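Local coordinates for SalCYP truncation (Salinispora tropica, PDB 7ABB), which is a truncated form of a cytochrome P450-type protein, mostly helical, with a heme c bound in a pocket, at residues N142-V147 with A152-L157; P184-Y189 with V231-G236; R191-R196 with D205-T210. All blocks are in the same frame, centred on the assembly; numbering follows the deposited sequence.

Followed from the N terminus, the chain first closes contact 1: it leaves helix 130-147 and, after six residues, starts helix 154-165. Contact 1 is complete before the other two begin. Helix 182-199 then serves both: its earlier part, 184-189, pairs with 231-236 much later in contact 2, while its later part, 191-196, pairs first with 205-210, so the short loop of contact 3 sits within the longer loop of contact 2. All three touch one another. Tyr189 hydrogen-bonds to Asp153, Leu206 packs on Leu232, and Val147 O meets Leu206. Together they tie helices 130-147, 154-165, 182-199, 206-210 and 222-235, and contact 2 reaches the heme through Ala235 and Gly236.

Contact 1. Residues N142-V147 with A152-L157; sequences NLMLAV and ADLDHL
Met144, near the end of helix 130-147, faces Leu154 at the start of helix 154-165, their CA atoms 7.9 Å apart, with a short non-helical connection between them. Met144 carries the whole contact from its side. Its chain runs out extended through chi2 and then bends at the sulfur (chi3 77°), which lays CE against the backbone where the second helix begins: Met144 CE is 3.5 Å from Leu154 N and 3.8 Å from Asp153 C. The sulfur itself lies against Leu154, Met144 SD to Leu154 CB 3.9 Å, the two side chains crossing at about a right angle. One turn further on, Leu157 reaches back with a single methyl, CD1, which comes 3.8 Å from Met144 CE and also touches SD and CG. Asp153 occupies the N-cap position but its carboxylate makes no capping bond; OD2 is instead hydrogen-bonded to Tyr189 of helix 182-199. Around the contact, Leu151 also packs on Met144, and Leu143, on the same helix, touches the heme. The joint is therefore mainly apolar packing, a thioether fitted against the first turn of a helix and two leucines, with the nearby carboxylate of Asp153 turned to a different helix.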
loop_
_atom_site.group_PDB
_atom_site.type_symbol
_atom_site.label_atom_id
_atom_site.label_comp_id
_atom_site.label_asym_id
_atom_site.label_seq_id
_atom_site.Cartn_x
_atom_site.Cartn_y
_atom_site.Cartn_z
ATOM N N ASN A 142 1.746 4.710 -13.536
ATOM C CA ASN A 142 0.313 4.731 -13.281
ATOM C C ASN A 142 -0.048 5.811 -12.265
ATOM O O ASN A 142 -1.071 6.487 -12.407
ATOM C CB ASN A 142 -0.156 3.366 -12.752
ATOM C CG ASN A 142 0.044 2.254 -13.738
ATOM O OD1 ASN A 142 -0.046 2.441 -14.952
ATOM N ND2 ASN A 142 0.305 1.057 -13.206
ATOM N N LEU A 143 0.753 5.956 -11.202
ATOM C CA LEU A 143 0.493 6.990 -10.193
ATOM C C LEU A 143 0.541 8.376 -10.825
ATOM O O LEU A 143 -0.345 9.213 -10.599
ATOM C CB LEU A 143 1.524 6.911 -9.071
ATOM C CG LEU A 143 1.363 7.907 -7.915
ATOM C CD1 LEU A 143 0.060 7.703 -7.198
ATOM C CD2 LEU A 143 2.526 7.807 -6.949
ATOM N N MET A 144 1.583 8.629 -11.626
ATOM C CA MET A 144 1.738 9.913 -12.294
ATOM C C MET A 144 0.542 10.211 -13.179
ATOM O O MET A 144 0.072 11.355 -13.231
ATOM C CB MET A 144 3.032 9.905 -13.098
ATOM C CG MET A 144 4.272 9.887 -12.220
ATOM S SD MET A 144 5.776 9.565 -13.149
ATOM C CE MET A 144 6.002 11.174 -13.875
ATOM N N LEU A 145 0.018 9.193 -13.863
ATOM C CA LEU A 145 -1.145 9.403 -14.713
ATOM C C LEU A 145 -2.339 9.834 -13.880
ATOM O O LEU A 145 -3.060 10.779 -14.248
ATOM C CB LEU A 145 -1.473 8.130 -15.497
ATOM C CG LEU A 145 -2.631 8.249 -16.507
ATOM C CD1 LEU A 145 -2.356 9.316 -17.519
ATOM C CD2 LEU A 145 -2.922 6.919 -17.196
ATOM N N ALA A 146 -2.543 9.163 -12.738
ATOM C CA ALA A 146 -3.714 9.444 -11.915
ATOM C C ALA A 146 -3.606 10.815 -11.277
ATOM O O ALA A 146 -4.598 11.550 -11.207
ATOM C CB ALA A 146 -3.877 8.354 -10.845
ATOM N N VAL A 147 -2.413 11.164 -10.796
ATOM C CA VAL A 147 -2.247 12.394 -10.036
ATOM C C VAL A 147 -2.067 13.595 -10.948
ATOM O O VAL A 147 -2.343 14.713 -10.535
ATOM C CB VAL A 147 -1.058 12.271 -9.070
ATOM C CG1 VAL A 147 -0.753 13.568 -8.354
ATOM C CG2 VAL A 147 -1.327 11.174 -8.048
ATOM N N ALA A 152 7.153 12.700 -18.631
ATOM C CA ALA A 152 8.567 12.943 -18.881
ATOM C C ALA A 152 9.395 12.948 -17.603
ATOM O O ALA A 152 10.612 12.766 -17.675
ATOM C CB ALA A 152 8.752 14.272 -19.624
ATOM N N ASP A 153 8.770 13.136 -16.435
ATOM C CA ASP A 153 9.495 13.207 -15.170
ATOM C C ASP A 153 9.661 11.849 -14.498
ATOM O O ASP A 153 10.161 11.794 -13.372
ATOM C CB ASP A 153 8.782 14.147 -14.190
ATOM C CG ASP A 153 8.642 15.564 -14.717
ATOM O OD1 ASP A 153 9.462 15.997 -15.564
ATOM O OD2 ASP A 153 7.703 16.261 -14.265
ATOM N N LEU A 154 9.270 10.757 -15.164
ATOM C CA LEU A 154 9.274 9.449 -14.513
ATOM C C LEU A 154 10.667 9.062 -14.025
ATOM O O LEU A 154 10.829 8.579 -12.899
ATOM C CB LEU A 154 8.731 8.389 -15.470
ATOM C CG LEU A 154 8.518 6.991 -14.866
ATOM C CD1 LEU A 154 7.493 6.243 -15.684
ATOM C CD2 LEU A 154 9.807 6.187 -14.778
ATOM N N ASP A 155 11.684 9.211 -14.878
ATOM C CA ASP A 155 13.023 8.810 -14.465
ATOM C C ASP A 155 13.469 9.602 -13.243
ATOM O O ASP A 155 14.087 9.047 -12.328
ATOM C CB ASP A 155 14.013 8.983 -15.621
ATOM C CG ASP A 155 13.784 7.987 -16.756
ATOM O OD1 ASP A 155 13.333 6.857 -16.489
ATOM O OD2 ASP A 155 14.065 8.338 -17.923
ATOM N N HIS A 156 13.129 10.893 -13.191
ATOM C CA HIS A 156 13.491 11.711 -12.040
ATOM C C HIS A 156 12.800 11.204 -10.780
ATOM O O HIS A 156 13.435 11.001 -9.741
ATOM C CB HIS A 156 13.119 13.169 -12.312
ATOM C CG HIS A 156 13.550 14.119 -11.241
ATOM N ND1 HIS A 156 12.662 14.714 -10.367
ATOM C CD2 HIS A 156 14.774 14.599 -10.915
ATOM C CE1 HIS A 156 13.323 15.515 -9.550
ATOM N NE2 HIS A 156 14.606 15.459 -9.857
ATOM N N LEU A 157 11.491 10.973 -10.866
ATOM C CA LEU A 157 10.742 10.537 -9.701
ATOM C C LEU A 157 11.122 9.118 -9.308
ATOM O O LEU A 157 11.147 8.793 -8.116
ATOM C CB LEU A 157 9.240 10.635 -9.970
ATOM C CG LEU A 157 8.675 12.050 -10.153
ATOM C CD1 LEU A 157 7.178 11.942 -10.309
ATOM C CD2 LEU A 157 9.060 12.947 -8.998
#

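Contact 2. Residues P184-Y189 with V231-G236; sequences PALQEY and VLFLAG. With HEC (heme c), chain B.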
loop_
_atom_site.group_PDB
_atom_site.type_symbol
_atom_site.label_atom_id
_atom_site.label_comp_id
_atom_site.label_asym_id
_atom_site.label_seq_id
_atom_site.Cartn_x
_atom_site.Cartn_y
_atom_site.Cartn_z
ATOM N N PRO A 184 14.093 16.228 0.086
ATOM C CA PRO A 184 14.138 17.599 -0.457
ATOM C C PRO A 184 13.851 17.672 -1.946
ATOM O O PRO A 184 13.191 18.614 -2.403
ATOM C CB PRO A 184 15.567 18.049 -0.130
ATOM C CG PRO A 184 15.944 17.261 1.064
ATOM C CD PRO A 184 15.260 15.933 0.935
ATOM N N ALA A 185 14.340 16.700 -2.721
ATOM C CA ALA A 185 14.058 16.689 -4.153
ATOM C C ALA A 185 12.569 16.506 -4.407
ATOM O O ALA A 185 11.996 17.143 -5.297
ATOM C CB ALA A 185 14.862 15.579 -4.837
ATOM N N LEU A 186 11.927 15.629 -3.640
ATOM C CA LEU A 186 10.485 15.469 -3.768
ATOM C C LEU A 186 9.765 16.769 -3.428
ATOM O O LEU A 186 8.815 17.158 -4.114
ATOM C CB LEU A 186 10.002 14.339 -2.860
ATOM C CG LEU A 186 8.493 14.120 -2.835
ATOM C CD1 LEU A 186 7.983 13.769 -4.213
ATOM C CD2 LEU A 186 8.134 13.022 -1.841
ATOM N N GLN A 187 10.209 17.457 -2.375
ATOM C CA GLN A 187 9.551 18.698 -1.977
ATOM C C GLN A 187 9.688 19.764 -3.053
ATOM O O GLN A 187 8.728 20.484 -3.346
ATOM C CB GLN A 187 10.128 19.198 -0.657
ATOM C CG GLN A 187 9.820 18.292 0.503
ATOM C CD GLN A 187 10.324 18.855 1.811
ATOM O OE1 GLN A 187 11.523 19.063 1.991
ATOM N NE2 GLN A 187 9.408 19.114 2.730
ATOM N N GLU A 188 10.877 19.882 -3.652
ATOM C CA GLU A 188 11.059 20.834 -4.743
ATOM C C GLU A 188 10.192 20.453 -5.935
ATOM O O GLU A 188 9.595 21.319 -6.585
ATOM C CB GLU A 188 12.531 20.897 -5.154
ATOM C CG GLU A 188 13.309 22.036 -4.528
ATOM C CD GLU A 188 12.931 23.395 -5.101
ATOM O OE1 GLU A 188 12.454 23.454 -6.255
ATOM O OE2 GLU A 188 13.111 24.408 -4.393
ATOM N N TYR A 189 10.103 19.155 -6.228
ATOM C CA TYR A 189 9.296 18.706 -7.357
ATOM C C TYR A 189 7.834 19.112 -7.195
ATOM O O TYR A 189 7.230 19.665 -8.118
ATOM C CB TYR A 189 9.419 17.193 -7.531
ATOM C CG TYR A 189 8.629 16.716 -8.719
ATOM C CD1 TYR A 189 9.167 16.770 -9.996
ATOM C CD2 TYR A 189 7.336 16.249 -8.574
ATOM C CE1 TYR A 189 8.447 16.346 -11.084
ATOM C CE2 TYR A 189 6.611 15.807 -9.669
ATOM C CZ TYR A 189 7.172 15.877 -10.922
ATOM O OH TYR A 189 6.447 15.453 -12.004
ATOM N N VAL A 231 2.183 13.292 0.092
ATOM C CA VAL A 231 1.598 12.060 0.624
ATOM C C VAL A 231 1.226 11.107 -0.498
ATOM O O VAL A 231 1.464 9.895 -0.414
ATOM C CB VAL A 231 0.374 12.399 1.499
ATOM C CG1 VAL A 231 -0.439 11.155 1.794
ATOM C CG2 VAL A 231 0.811 13.064 2.778
ATOM N N LEU A 232 0.648 11.634 -1.581
ATOM C CA LEU A 232 0.295 10.777 -2.700
ATOM C C LEU A 232 1.517 10.082 -3.264
ATOM O O LEU A 232 1.457 8.894 -3.594
ATOM C CB LEU A 232 -0.404 11.597 -3.781
ATOM C CG LEU A 232 -1.802 12.055 -3.379
ATOM C CD1 LEU A 232 -2.375 12.973 -4.419
ATOM C CD2 LEU A 232 -2.747 10.884 -3.199
ATOM N N PHE A 233 2.636 10.798 -3.376
ATOM C CA PHE A 233 3.855 10.164 -3.870
ATOM C C PHE A 233 4.325 9.082 -2.912
ATOM O O PHE A 233 4.684 7.979 -3.335
ATOM C CB PHE A 233 4.953 11.201 -4.065
ATOM C CG PHE A 233 6.238 10.620 -4.590
ATOM C CD1 PHE A 233 6.431 10.469 -5.943
ATOM C CD2 PHE A 233 7.251 10.235 -3.728
ATOM C CE1 PHE A 233 7.614 9.923 -6.430
ATOM C CE2 PHE A 233 8.446 9.699 -4.226
ATOM C CZ PHE A 233 8.613 9.556 -5.564
ATOM N N LEU A 234 4.345 9.392 -1.612
ATOM C CA LEU A 234 4.903 8.458 -0.638
ATOM C C LEU A 234 4.010 7.237 -0.431
ATOM O O LEU A 234 4.517 6.154 -0.095
ATOM C CB LEU A 234 5.137 9.179 0.689
ATOM C CG LEU A 234 6.244 10.237 0.679
ATOM C CD1 LEU A 234 6.263 10.971 2.011
ATOM C CD2 LEU A 234 7.604 9.632 0.403
ATOM N N ALA A 235 2.692 7.392 -0.611
ATOM C CA ALA A 235 1.729 6.310 -0.418
ATOM C C ALA A 235 1.511 5.467 -1.665
ATOM O O ALA A 235 1.122 4.298 -1.556
ATOM C CB ALA A 235 0.379 6.888 0.006
ATOM N N GLY A 236 1.738 6.025 -2.852
ATOM C CA GLY A 236 1.208 5.436 -4.059
ATOM C C GLY A 236 2.088 4.476 -4.842
ATOM O O GLY A 236 1.642 4.058 -5.909
HETATM FE FE HEC B . -3.000 3.476 0.556
HETATM C CHA HEC B . -4.035 5.093 3.412
HETATM C CHB HEC B . -2.713 0.588 2.376
HETATM C CHC HEC B . -2.005 1.835 -2.286
HETATM C CHD HEC B . -2.933 6.420 -1.153
HETATM N NA HEC B . -3.293 2.964 2.484
HETATM C C1A HEC B . -3.773 3.760 3.524
HETATM C C2A HEC B . -3.939 2.998 4.744
HETATM C C3A HEC B . -3.576 1.742 4.427
HETATM C C4A HEC B . -3.172 1.707 3.043
HETATM C CMA HEC B . -3.533 0.510 5.348
HETATM C CAA HEC B . -4.479 3.524 6.122
HETATM C CBA HEC B . -3.398 4.092 7.034
HETATM C CGA HEC B . -4.015 4.520 8.354
HETATM O O1A HEC B . -3.237 5.115 9.136
HETATM O O2A HEC B . -5.227 4.255 8.569
HETATM N NB HEC B . -2.410 1.602 0.137
HETATM C C1B HEC B . -2.404 0.535 1.017
HETATM C C2B HEC B . -2.045 -0.635 0.273
HETATM C C3B HEC B . -1.876 -0.291 -1.017
HETATM C C4B HEC B . -2.076 1.113 -1.122
HETATM C CMB HEC B . -1.951 -2.014 0.956
HETATM C CAB HEC B . -1.481 -1.062 -2.250
HETATM C CBB HEC B . -1.566 -2.551 -2.162
HETATM N NC HEC B . -2.527 4.043 -1.343
HETATM C C1C HEC B . -2.231 3.187 -2.378
HETATM C C2C HEC B . -2.158 3.939 -3.602
HETATM C C3C HEC B . -2.422 5.234 -3.315
HETATM C C4C HEC B . -2.635 5.301 -1.887
HETATM C CMC HEC B . -1.861 3.312 -4.965
HETATM C CAC HEC B . -2.451 6.485 -4.209
HETATM C CBC HEC B . -2.622 6.328 -5.720
HETATM N ND HEC B . -3.380 5.372 1.052
HETATM C C1D HEC B . -3.288 6.438 0.158
HETATM C C2D HEC B . -3.668 7.628 0.851
HETATM C C3D HEC B . -4.005 7.256 2.252
HETATM C C4D HEC B . -3.821 5.821 2.287
HETATM C CMD HEC B . -3.693 9.036 0.243
HETATM C CAD HEC B . -4.461 8.176 3.398
HETATM C CBD HEC B . -5.970 8.199 3.393
HETATM C CGD HEC B . -6.481 9.010 4.569
HETATM O O1D HEC B . -7.675 9.378 4.569
HETATM O O2D HEC B . -5.673 9.270 5.483
#
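Leu186 reaches from helix 182-199 to Phe233 on helix 222-235 and sets one methyl over the face of its ring, a CH-pi contact between two helices of the cytochrome P450 fold. Leu186 CD1 stands 3.8 Å from the centroid of the Phe233 ring, 22° off the normal and displaced toward the rim. The other methyl, Leu186 CD2, lies on the same side of the ring plane but out beyond the rim, 3.5 Å from Phe233 CD2, and also meets Leu234 CD2 at 4.1 Å. Both branches of the leucine thus lie on one side of the phenylalanine, CD1 over the face and CD2 past the CD2 corner. Both partners have CG anti to the backbone N (chi1 177° for Leu186, -179° for Phe233), which sends each side chain out across the gap between the helices. In the next shell, Met164 of helix 154-165 packs on both Leu186 and Leu234, while Trp149 touches Phe233 and meets the Tyr189 ring edge-to-face. Helix 222-235 lies between helix 182-199 and the heme: Phe233 and Leu234 serve the packing, and the residues that follow belong to the heme pocket. There the Gly236 carbonyl O lies 3.7 Å from heme CMC, and Ala235 CB comes to 3.5 Å from the meso carbon CHD.

Contact 3. Residues R191-R196 with D205-T210; sequences RRHVAR and DLTSAT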
loop_
_atom_site.group_PDB
_atom_site.type_symbol
_atom_site.label_atom_id
_atom_site.label_comp_id
_atom_site.label_asym_id
_atom_site.label_seq_id
_atom_site.Cartn_x
_atom_site.Cartn_y
_atom_site.Cartn_z
ATOM N N ARG A 191 6.582 21.473 -5.335
ATOM C CA ARG A 191 6.507 22.931 -5.424
ATOM C C ARG A 191 6.493 23.379 -6.876
ATOM O O ARG A 191 5.706 24.252 -7.262
ATOM C CB ARG A 191 7.694 23.566 -4.701
ATOM C CG ARG A 191 7.521 23.685 -3.218
ATOM C CD ARG A 191 8.356 24.825 -2.658
ATOM N NE ARG A 191 9.786 24.577 -2.816
ATOM C CZ ARG A 191 10.511 23.827 -1.993
ATOM N NH1 ARG A 191 9.948 23.245 -0.943
ATOM N NH2 ARG A 191 11.805 23.657 -2.220
ATOM N N ARG A 192 7.366 22.790 -7.692
ATOM C CA ARG A 192 7.405 23.135 -9.107
ATOM C C ARG A 192 6.125 22.710 -9.819
ATOM O O ARG A 192 5.663 23.414 -10.726
ATOM C CB ARG A 192 8.635 22.509 -9.770
ATOM C CG ARG A 192 9.975 23.178 -9.426
ATOM C CD ARG A 192 11.117 22.543 -10.227
ATOM N NE ARG A 192 12.360 23.324 -10.207
ATOM C CZ ARG A 192 13.540 22.892 -9.752
ATOM N NH1 ARG A 192 14.598 23.698 -9.800
ATOM N NH2 ARG A 192 13.685 21.666 -9.258
ATOM N N HIS A 193 5.530 21.582 -9.417
ATOM C CA HIS A 193 4.296 21.134 -10.053
ATOM C C HIS A 193 3.149 22.092 -9.744
ATOM O O HIS A 193 2.355 22.439 -10.626
ATOM C CB HIS A 193 3.940 19.716 -9.598
ATOM C CG HIS A 193 2.786 19.133 -10.347
ATOM N ND1 HIS A 193 2.836 18.884 -11.703
ATOM C CD2 HIS A 193 1.535 18.805 -9.946
ATOM C CE1 HIS A 193 1.670 18.403 -12.098
ATOM N NE2 HIS A 193 0.866 18.338 -11.049
ATOM N N VAL A 194 3.028 22.503 -8.485
ATOM C CA VAL A 194 1.996 23.472 -8.132
ATOM C C VAL A 194 2.154 24.716 -8.989
ATOM O O VAL A 194 1.189 25.231 -9.560
ATOM C CB VAL A 194 2.061 23.798 -6.632
ATOM C CG1 VAL A 194 1.106 24.950 -6.271
ATOM C CG2 VAL A 194 1.708 22.572 -5.836
ATOM N N ALA A 195 3.391 25.185 -9.130
ATOM C CA ALA A 195 3.626 26.418 -9.882
ATOM C C ALA A 195 3.291 26.241 -11.361
ATOM O O ALA A 195 2.777 27.173 -12.001
ATOM C CB ALA A 195 5.077 26.873 -9.712
ATOM N N ARG A 196 3.604 25.072 -11.928
ATOM C CA ARG A 196 3.228 24.783 -13.310
ATOM C C ARG A 196 1.724 24.912 -13.509
ATOM O O ARG A 196 1.262 25.566 -14.452
ATOM C CB ARG A 196 3.695 23.379 -13.705
ATOM C CG ARG A 196 3.253 22.941 -15.119
ATOM C CD ARG A 196 3.343 21.433 -15.330
ATOM N NE ARG A 196 4.708 20.953 -15.491
ATOM C CZ ARG A 196 5.429 21.056 -16.603
ATOM N NH1 ARG A 196 4.940 21.662 -17.681
ATOM N NH2 ARG A 196 6.659 20.559 -16.625
ATOM N N ASP A 205 -7.344 18.090 -14.098
ATOM C CA ASP A 205 -6.100 17.800 -13.404
ATOM C C ASP A 205 -6.279 18.013 -11.904
ATOM O O ASP A 205 -6.818 19.038 -11.491
ATOM C CB ASP A 205 -5.022 18.732 -13.951
ATOM C CG ASP A 205 -3.745 18.694 -13.160
ATOM O OD1 ASP A 205 -3.056 17.656 -13.221
ATOM O OD2 ASP A 205 -3.409 19.714 -12.519
ATOM N N LEU A 206 -5.802 17.049 -11.096
ATOM C CA LEU A 206 -6.039 17.106 -9.652
ATOM C C LEU A 206 -5.490 18.395 -9.051
ATOM O O LEU A 206 -6.211 19.123 -8.363
ATOM C CB LEU A 206 -5.423 15.878 -8.970
ATOM C CG LEU A 206 -5.427 15.925 -7.446
ATOM C CD1 LEU A 206 -6.849 16.019 -6.897
ATOM C CD2 LEU A 206 -4.740 14.682 -6.873
ATOM N N THR A 207 -4.205 18.689 -9.281
ATOM C CA THR A 207 -3.610 19.883 -8.678
ATOM C C THR A 207 -4.356 21.149 -9.101
ATOM O O THR A 207 -4.600 22.045 -8.282
ATOM C CB THR A 207 -2.129 19.989 -9.050
ATOM O OG1 THR A 207 -1.445 18.812 -8.609
ATOM C CG2 THR A 207 -1.482 21.229 -8.417
ATOM N N SER A 208 -4.704 21.247 -10.384
ATOM C CA SER A 208 -5.437 22.407 -10.873
ATOM C C SER A 208 -6.772 22.553 -10.161
ATOM O O SER A 208 -7.183 23.667 -9.823
ATOM C CB SER A 208 -5.652 22.301 -12.387
ATOM O OG SER A 208 -4.417 22.163 -13.083
ATOM N N ALA A 209 -7.453 21.432 -9.909
ATOM C CA ALA A 209 -8.737 21.479 -9.228
ATOM C C ALA A 209 -8.586 22.085 -7.844
ATOM O O ALA A 209 -9.459 22.832 -7.390
ATOM C CB ALA A 209 -9.340 20.074 -9.132
ATOM N N THR A 210 -7.481 21.779 -7.160
ATOM C CA THR A 210 -7.376 22.228 -5.772
ATOM C C THR A 210 -7.265 23.737 -5.641
ATOM O O THR A 210 -7.452 24.248 -4.530
ATOM C CB THR A 210 -6.183 21.589 -5.052
ATOM O OG1 THR A 210 -4.964 22.162 -5.521
ATOM C CG2 THR A 210 -6.153 20.074 -5.247
HETATM O O HOH W 1 -1.851 17.339 -10.840
#
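The imidazole of His193 comes edge-on to Thr207, its CD2 3.3 Å from the threonine OG1, and the two side chains cross at a slant. His193 has CG anti to the backbone N (chi1 -173°), which carries the ring out along the flank of helix 182-199 until its CD2-NE2 edge faces the first turn of helix 206-210. Thr207 turns its two branches to different neighbours: OG1 goes to the imidazole edge, while the methyl CG2 lies against the backbone of the first helix, 4.1 Å from Val194 CA, and more loosely against the Val194 side chain.

One water completes the polar part. It sits in the plane of the His193 ring at its edge, 2.9 Å from NE2. It accepts from Thr207 OG1 and donates to Asp205 OD1 at 2.7 Å, thereby linking three side chains drawn from both segments. The carboxylate that receives it is held on its other oxygen. Asp205 is the N-cap of helix 206-210, and OD2 takes the backbone N of Ser208 at 2.9 Å, from above the carboxylate plane, as well as the Ser208 hydroxyl on the anti side at 2.7 Å. Arg197 NE adds a salt bridge to that same OD2. Further along, Thr210 OG1 gives its hydrogen to Thr207 O, tilted 18° from the carbonyl plane.

Trp149 meets the His193 ring edge-to-face, and Leu229 of helix 222-235 packs on both Val194 and Thr207. Where helix 206-210 meets helix 182-199, the water joins the histidine edge to the cap of the short helix, and several bonds fix the carboxylate at that cap. The negative charge close by would probably favour a protonated imidazole, although Arg197 should offset part of that effect.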